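Local structure of segregation protein (Thermus thermophilus, 1WCV) at residues Gly19-Ala24 and Gly47-Gly52; Asn26-Leu31 and Val38-Leu43; Ala213-Pro216 and Thr221-Gln224. The protein hydrolyses ATP and binds double-stranded DNA cooperatively in an ATP-dependent manner, probably to partition the bacterial chromosome. All blocks are in the same frame, centred on the assembly; numbering follows the deposited sequence.

Interaction 1: Gly19-Ala24 and Gly47-Gly52; sequences GKTTTA and GNATSG
Thr21, in the first turns of helix 18-33, lies beside Ala49 at the start of helix 48-52, with their CA atoms 5.7 Å apart; no direct hydrogen bond joins the two segments. The contact is carried by the two branches of Thr21. Its methyl CG2, anti to the backbone N (OG1 at chi1 -70°), presses against the main chain of the short helix at 3.6 Å from Ala49 N and meets the methyl Ala49 CB at 4.0 Å. The hydroxyl branch turns to Asn48: Thr21 OG1 lies 3.8 Å from Asn48 CB, and the two side chains cross at about a right angle. That hydroxyl is hydrogen-bonded to Asp118 OD2, while Lys20 NZ forms a salt bridge to Asp118 OD1, so one carboxylate engages both residues. A water accepts from Lys20 NZ at 2.9 Å and bonds weakly to Thr21 OG1; a link on to Asn48 OD1 is doubtful. Gly19, Lys20, Thr21 and Thr22 belong to the P-loop region that binds ATP and ADP, and Thr21 also binds magnesium in other structures of the protein, so the short helix probably borders the phosphate and metal site. Further along, Ala24 packs on Leu40 and Asp118, so helix 18-33 lies on strands 38-42 and 114-118, while Ala49 touches Asp42 and Asp118, placing helix 48-52 at their C-terminal ends.

Interaction 2: Asn26-Leu31 and Val38-Leu43; sequences NLAAYL and VLLVDL
Ala28 and Leu31 of helix 18-33 face Val38 and Leu40 of strand 38-42 in a wholly buried contact. The axes of segments 26-31 and 38-42 approach to 8.7 Å and run nearly antiparallel, at 170° between their N-to-C directions, as expected for the helix-to-strand half of the beta-alpha-beta crossover made by strand 8-11, helix 18-33 and strand 38-42. Contacts across the interface are purely apolar, and Val38 uses both of its methyls. Val38 CG1, anti to the backbone N (chi1 177°), points to Ala28 and stands 4.2 Å from Ala28 CB, whereas Val38 CG2 lies 4.0 Å from Leu31 CB; the isopropyl group thus straddles one helical turn. Leu40, two residues further along the strand on the same face, adds a looser touch through its CB, 4.4 Å from Ala28 CB. The small Ala28 methyl therefore sits between two strand residues.

Hydrogen bonds of both segments are made elsewhere. The helix carries its own backbone bonds, including Leu31 N to Leu27 O at 2.8 Å, and the strand spends its backbone on its neighbours: Val38 and Leu40 pair with His81, and Leu39 with Leu114 and Leu116. Asp42, at the end of the strand, is bonded through OD1 to Asp44 N. The apolar layer extends to both neighbouring strands: Phe80 of strand 80-83 touches Ala28, Val38 and Leu40, while Leu116 and Leu114 of strand 114-118 meet Ala28 and Leu31, so the helix lies over three adjacent parallel strands.

Interaction 3: Ala213-Pro216 and Thr221-Gln224; sequences AEAP and TIAQ
Ala215, near the end of helix 210-218, packs its methyl against Thr221 and Ile222, where a capping box formed by Thr221 and Gln224 starts the short helix 222-225. The CA atoms of Ala215 and Ile222 are 5.9 Å apart, and the buried part of the contact centres on Ala215 CB. This methyl meets the backbone at the helix start, 4.4 Å from Ile222 N, and is equally far from Ile222 CD1. The isoleucine bond from CA to CB does not aim at the helix; instead CG1 lies anti to the backbone N (chi1 -167°) and a turn at chi2 of 63° swings CD1 back beside the alanine. No hydrogen bond crosses, and even the nearest approaches are modest van der Waals contacts, so the two helices meet over a small area. The side chain of Ile222 is about 6 Å from those of Thr22 and Asn209, both nucleotide-binding residues, which puts this junction next to the ATP site.

Away from Ala215 the segment is more open at Ala213 and Glu214. Ala213 is exposed and its methyl points away, while Glu214 is partly exposed and reaches past the contact to bond His225 NE2 through OE2. Pro216 lacks an amide hydrogen, and its N makes no bond to the preceding turn, where the helix is kinked.

Thr221 OG1, hydrogen-bonded to Asp78 OD1 of a loop, accepts from Gln224 N at 3.2 Å. The reciprocal bond of the box is straighter: Thr221 N donates to Gln224 OE1 at 3.0 Å with an N-H...O angle of 167°, in the carbonyl plane and on a lone pair of the amide oxygen.

In the fold
From the N terminus, helix 18-33 supplies the first segment of both interaction 1 and interaction 2. The chain turns back into strand 38-42, closing interaction 2, and then enters helix 48-52, closing interaction 1, inside whose loop interaction 2 is nested. The two meet where Thr50 OG1 probably hydrogen-bonds Asp42 OD2. Interaction 3 follows in series much later, closing a short loop of four residues near the C terminus. It returns to the same helix: Asn26 OD1 probably accepts from Ile222 N, and Tyr30 packs on Ile222 and Ala223. Pro216 touches Gly52 and Thr22. Helix 18-33 thus joins the P-loop and the central sheet to the C-terminal helices.

Interaction 1: Gly19-Ala24 and Gly47-Gly52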
loop_
_atom_site.group_PDB
_atom_site.type_symbol
_atom_site.label_atom_id
_atom_site.label_comp_id
_atom_site.label_asym_id
_atom_site.label_seq_id
_atom_site.Cartn_x
_atom_site.Cartn_y
_atom_site.Cartn_z
ATOM N N GLY A 19 -17.596 -6.417 0.915
ATOM C CA GLY A 19 -16.268 -5.915 1.230
ATOM C C GLY A 19 -16.096 -5.555 2.693
ATOM O O GLY A 19 -15.032 -5.778 3.280
ATOM N N LYS A 20 -17.152 -5.009 3.292
ATOM C CA LYS A 20 -17.102 -4.600 4.689
ATOM C C LYS A 20 -16.960 -5.790 5.624
ATOM O O LYS A 20 -16.107 -5.802 6.508
ATOM C CB LYS A 20 -18.363 -3.814 5.057
ATOM C CG LYS A 20 -18.407 -3.378 6.518
ATOM C CD LYS A 20 -19.721 -2.679 6.845
ATOM C CE LYS A 20 -20.899 -3.641 6.735
ATOM N NZ LYS A 20 -20.864 -4.648 7.826
ATOM N N THR A 21 -17.806 -6.793 5.428
ATOM C CA THR A 21 -17.751 -7.967 6.283
ATOM C C THR A 21 -16.501 -8.790 6.004
ATOM O O THR A 21 -15.905 -9.347 6.925
ATOM C CB THR A 21 -19.023 -8.821 6.122
ATOM O OG1 THR A 21 -20.123 -8.116 6.711
ATOM C CG2 THR A 21 -18.869 -10.169 6.815
ATOM N N THR A 22 -16.097 -8.863 4.741
ATOM C CA THR A 22 -14.885 -9.600 4.403
ATOM C C THR A 22 -13.714 -8.909 5.096
ATOM O O THR A 22 -12.775 -9.564 5.552
ATOM C CB THR A 22 -14.648 -9.622 2.879
ATOM O OG1 THR A 22 -15.613 -10.478 2.259
ATOM C CG2 THR A 22 -13.251 -10.138 2.554
ATOM N N THR A 23 -13.776 -7.586 5.191
ATOM C CA THR A 23 -12.710 -6.846 5.850
ATOM C C THR A 23 -12.717 -7.111 7.351
ATOM O O THR A 23 -11.658 -7.286 7.951
ATOM C CB THR A 23 -12.832 -5.335 5.607
ATOM O OG1 THR A 23 -12.646 -5.064 4.214
ATOM C CG2 THR A 23 -11.803 -4.579 6.412
ATOM N N ALA A 24 -13.903 -7.140 7.956
ATOM C CA ALA A 24 -13.999 -7.386 9.398
ATOM C C ALA A 24 -13.426 -8.762 9.731
ATOM O O ALA A 24 -12.649 -8.913 10.671
ATOM C CB ALA A 24 -15.457 -7.317 9.854
ATOM N N GLY A 47 -26.211 -11.099 10.534
ATOM C CA GLY A 47 -25.173 -12.050 10.900
ATOM C C GLY A 47 -24.263 -12.512 9.776
ATOM O O GLY A 47 -23.899 -13.686 9.714
ATOM N N ASN A 48 -23.880 -11.598 8.888
ATOM C CA ASN A 48 -23.000 -11.946 7.774
ATOM C C ASN A 48 -21.620 -12.410 8.247
ATOM O O ASN A 48 -21.094 -13.409 7.759
ATOM C CB ASN A 48 -22.843 -10.755 6.826
ATOM C CG ASN A 48 -24.157 -10.328 6.210
ATOM O OD1 ASN A 48 -24.682 -9.260 6.522
ATOM N ND2 ASN A 48 -24.701 -11.166 5.336
ATOM N N ALA A 49 -21.034 -11.686 9.193
ATOM C CA ALA A 49 -19.718 -12.055 9.709
ATOM C C ALA A 49 -19.771 -13.423 10.389
ATOM O O ALA A 49 -18.893 -14.265 10.189
ATOM C CB ALA A 49 -19.225 -11.001 10.692
ATOM N N THR A 50 -20.806 -13.636 11.196
ATOM C CA THR A 50 -20.980 -14.895 11.914
ATOM C C THR A 50 -21.098 -16.070 10.944
ATOM O O THR A 50 -20.492 -17.124 11.138
ATOM C CB THR A 50 -22.248 -14.861 12.790
ATOM O OG1 THR A 50 -22.177 -13.752 13.692
ATOM C CG2 THR A 50 -22.367 -16.156 13.596
ATOM N N SER A 51 -21.897 -15.884 9.903
ATOM C CA SER A 51 -22.091 -16.912 8.897
ATOM C C SER A 51 -20.819 -17.069 8.065
ATOM O O SER A 51 -20.508 -18.161 7.577
ATOM C CB SER A 51 -23.263 -16.530 7.993
ATOM O OG SER A 51 -23.445 -17.491 6.971
ATOM N N GLY A 52 -20.081 -15.974 7.916
ATOM C CA GLY A 52 -18.858 -16.017 7.134
ATOM C C GLY A 52 -17.774 -16.784 7.859
ATOM O O GLY A 52 -16.740 -17.130 7.285
HETATM O O HOH W 1 -22.911 -6.678 8.032
#

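Interaction 2: Asn26-Leu31 and Val38-Leu43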
loop_
_atom_site.group_PDB
_atom_site.type_symbol
_atom_site.label_atom_id
_atom_site.label_comp_id
_atom_site.label_asym_id
_atom_site.label_seq_id
_atom_site.Cartn_x
_atom_site.Cartn_y
_atom_site.Cartn_z
ATOM N N ASN A 26 -11.346 -10.811 7.870
ATOM C CA ASN A 26 -9.935 -10.992 7.594
ATOM C C ASN A 26 -8.981 -10.077 8.316
ATOM O O ASN A 26 -7.827 -10.448 8.526
ATOM C CB ASN A 26 -9.703 -10.965 6.086
ATOM C CG ASN A 26 -10.338 -12.159 5.398
ATOM O OD1 ASN A 26 -10.087 -13.308 5.775
ATOM N ND2 ASN A 26 -11.167 -11.901 4.396
ATOM N N LEU A 27 -9.450 -8.897 8.713
ATOM C CA LEU A 27 -8.603 -7.983 9.468
ATOM C C LEU A 27 -8.402 -8.674 10.819
ATOM O O LEU A 27 -7.307 -8.692 11.380
ATOM C CB LEU A 27 -9.311 -6.647 9.695
ATOM C CG LEU A 27 -8.541 -5.328 9.587
ATOM C CD1 LEU A 27 -9.234 -4.316 10.485
ATOM C CD2 LEU A 27 -7.078 -5.484 9.994
ATOM N N ALA A 28 -9.483 -9.253 11.334
ATOM C CA ALA A 28 -9.432 -9.944 12.610
ATOM C C ALA A 28 -8.494 -11.139 12.529
ATOM O O ALA A 28 -7.714 -11.386 13.443
ATOM C CB ALA A 28 -10.828 -10.400 13.012
ATOM N N ALA A 29 -8.569 -11.873 11.426
ATOM C CA ALA A 29 -7.736 -13.058 11.241
ATOM C C ALA A 29 -6.256 -12.725 11.240
ATOM O O ALA A 29 -5.447 -13.442 11.839
ATOM C CB ALA A 29 -8.109 -13.768 9.950
ATOM N N TYR A 30 -5.891 -11.639 10.567
ATOM C CA TYR A 30 -4.490 -11.267 10.515
ATOM C C TYR A 30 -3.988 -10.492 11.716
ATOM O O TYR A 30 -2.807 -10.560 12.038
ATOM C CB TYR A 30 -4.192 -10.537 9.208
ATOM C CG TYR A 30 -4.172 -11.507 8.049
ATOM C CD1 TYR A 30 -3.102 -12.387 7.875
ATOM C CD2 TYR A 30 -5.248 -11.603 7.177
ATOM C CE1 TYR A 30 -3.112 -13.342 6.862
ATOM C CE2 TYR A 30 -5.271 -12.556 6.159
ATOM C CZ TYR A 30 -4.197 -13.424 6.010
ATOM O OH TYR A 30 -4.225 -14.371 5.017
ATOM N N LEU A 31 -4.866 -9.754 12.390
ATOM C CA LEU A 31 -4.423 -9.040 13.579
ATOM C C LEU A 31 -4.127 -10.117 14.633
ATOM O O LEU A 31 -3.225 -9.973 15.456
ATOM C CB LEU A 31 -5.512 -8.074 14.065
ATOM C CG LEU A 31 -5.697 -6.791 13.238
ATOM C CD1 LEU A 31 -6.909 -6.025 13.759
ATOM C CD2 LEU A 31 -4.447 -5.922 13.315
ATOM N N VAL A 38 -7.763 -10.738 19.925
ATOM C CA VAL A 38 -8.799 -10.015 19.204
ATOM C C VAL A 38 -10.216 -10.535 19.353
ATOM O O VAL A 38 -10.464 -11.739 19.306
ATOM C CB VAL A 38 -8.456 -9.987 17.700
ATOM C CG1 VAL A 38 -9.560 -9.295 16.907
ATOM C CG2 VAL A 38 -7.117 -9.298 17.495
ATOM N N LEU A 39 -11.145 -9.599 19.512
ATOM C CA LEU A 39 -12.557 -9.918 19.617
ATOM C C LEU A 39 -13.276 -9.276 18.429
ATOM O O LEU A 39 -13.134 -8.081 18.187
ATOM C CB LEU A 39 -13.149 -9.360 20.912
ATOM C CG LEU A 39 -14.669 -9.497 21.020
ATOM C CD1 LEU A 39 -15.063 -10.969 21.017
ATOM C CD2 LEU A 39 -15.147 -8.819 22.288
ATOM N N LEU A 40 -14.006 -10.083 17.672
ATOM C CA LEU A 40 -14.778 -9.573 16.547
ATOM C C LEU A 40 -16.226 -9.670 16.987
ATOM O O LEU A 40 -16.687 -10.743 17.383
ATOM C CB LEU A 40 -14.579 -10.422 15.292
ATOM C CG LEU A 40 -15.475 -10.077 14.095
ATOM C CD1 LEU A 40 -15.205 -8.648 13.638
ATOM C CD2 LEU A 40 -15.226 -11.059 12.955
ATOM N N VAL A 41 -16.934 -8.547 16.927
ATOM C CA VAL A 41 -18.335 -8.505 17.314
ATOM C C VAL A 41 -19.210 -8.256 16.096
ATOM O O VAL A 41 -19.057 -7.243 15.409
ATOM C CB VAL A 41 -18.594 -7.379 18.339
ATOM C CG1 VAL A 41 -20.044 -7.411 18.783
ATOM C CG2 VAL A 41 -17.657 -7.522 19.533
ATOM N N ASP A 42 -20.109 -9.192 15.820
ATOM C CA ASP A 42 -21.029 -9.059 14.700
ATOM C C ASP A 42 -22.224 -8.265 15.220
ATOM O O ASP A 42 -22.985 -8.759 16.056
ATOM C CB ASP A 42 -21.496 -10.436 14.217
ATOM C CG ASP A 42 -22.237 -10.369 12.888
ATOM O OD1 ASP A 42 -22.600 -9.249 12.464
ATOM O OD2 ASP A 42 -22.465 -11.432 12.267
ATOM N N LEU A 43 -22.380 -7.034 14.744
ATOM C CA LEU A 43 -23.491 -6.196 15.188
ATOM C C LEU A 43 -24.602 -6.102 14.149
ATOM O O LEU A 43 -25.541 -5.319 14.305
ATOM C CB LEU A 43 -22.989 -4.788 15.528
ATOM C CG LEU A 43 -22.067 -4.653 16.739
ATOM C CD1 LEU A 43 -21.581 -3.215 16.867
ATOM C CD2 LEU A 43 -22.821 -5.068 17.996
#

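Interaction 3: Ala213-Pro216 and Thr221-Gln224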
loop_
_atom_site.group_PDB
_atom_site.type_symbol
_atom_site.label_atom_id
_atom_site.label_comp_id
_atom_site.label_asym_id
_atom_site.label_seq_id
_atom_site.Cartn_x
_atom_site.Cartn_y
_atom_site.Cartn_z
ATOM N N ALA A 213 -13.875 -13.938 -2.644
ATOM C CA ALA A 213 -15.324 -13.883 -2.797
ATOM C C ALA A 213 -15.987 -15.145 -2.257
ATOM O O ALA A 213 -17.068 -15.077 -1.675
ATOM C CB ALA A 213 -15.687 -13.690 -4.271
ATOM N N GLU A 214 -15.328 -16.289 -2.425
ATOM C CA GLU A 214 -15.889 -17.557 -1.965
ATOM C C GLU A 214 -15.647 -17.935 -0.502
ATOM O O GLU A 214 -16.391 -18.741 0.055
ATOM C CB GLU A 214 -15.405 -18.698 -2.869
ATOM C CG GLU A 214 -13.896 -18.819 -2.977
ATOM C CD GLU A 214 -13.460 -19.947 -3.899
ATOM O OE1 GLU A 214 -14.021 -20.068 -5.007
ATOM O OE2 GLU A 214 -12.542 -20.705 -3.520
ATOM N N ALA A 215 -14.624 -17.361 0.125
ATOM C CA ALA A 215 -14.310 -17.681 1.518
ATOM C C ALA A 215 -15.511 -17.699 2.477
ATOM O O ALA A 215 -15.653 -18.620 3.279
ATOM C CB ALA A 215 -13.241 -16.722 2.043
ATOM N N PRO A 216 -16.381 -16.678 2.422
ATOM C CA PRO A 216 -17.539 -16.666 3.325
ATOM C C PRO A 216 -18.473 -17.864 3.131
ATOM O O PRO A 216 -19.025 -18.387 4.101
ATOM C CB PRO A 216 -18.232 -15.343 2.988
ATOM C CG PRO A 216 -17.101 -14.478 2.520
ATOM C CD PRO A 216 -16.294 -15.417 1.663
ATOM N N THR A 221 -11.889 -17.967 6.975
ATOM C CA THR A 221 -11.200 -16.709 6.700
ATOM C C THR A 221 -10.341 -16.972 5.469
ATOM O O THR A 221 -10.101 -18.122 5.114
ATOM C CB THR A 221 -10.276 -16.300 7.851
ATOM O OG1 THR A 221 -9.228 -17.269 7.985
ATOM C CG2 THR A 221 -11.061 -16.195 9.161
ATOM N N ILE A 222 -9.880 -15.920 4.805
ATOM C CA ILE A 222 -9.056 -16.133 3.624
ATOM C C ILE A 222 -7.721 -16.783 4.016
ATOM O O ILE A 222 -7.087 -17.466 3.211
ATOM C CB ILE A 222 -8.810 -14.807 2.863
ATOM C CG1 ILE A 222 -8.219 -15.103 1.485
ATOM C CG2 ILE A 222 -7.886 -13.894 3.658
ATOM C CD1 ILE A 222 -9.141 -15.888 0.585
ATOM N N ALA A 223 -7.296 -16.578 5.256
ATOM C CA ALA A 223 -6.051 -17.190 5.711
ATOM C C ALA A 223 -6.225 -18.713 5.775
ATOM O O ALA A 223 -5.281 -19.470 5.521
ATOM C CB ALA A 223 -5.667 -16.644 7.076
ATOM N N GLN A 224 -7.432 -19.157 6.116
ATOM C CA GLN A 224 -7.725 -20.589 6.204
ATOM C C GLN A 224 -8.014 -21.168 4.829
ATOM O O GLN A 224 -7.555 -22.258 4.496
ATOM C CB GLN A 224 -8.952 -20.856 7.088
ATOM C CG GLN A 224 -8.786 -20.542 8.560
ATOM C CD GLN A 224 -10.095 -20.671 9.320
ATOM O OE1 GLN A 224 -11.075 -19.984 9.017
ATOM N NE2 GLN A 224 -10.116 -21.553 10.314
#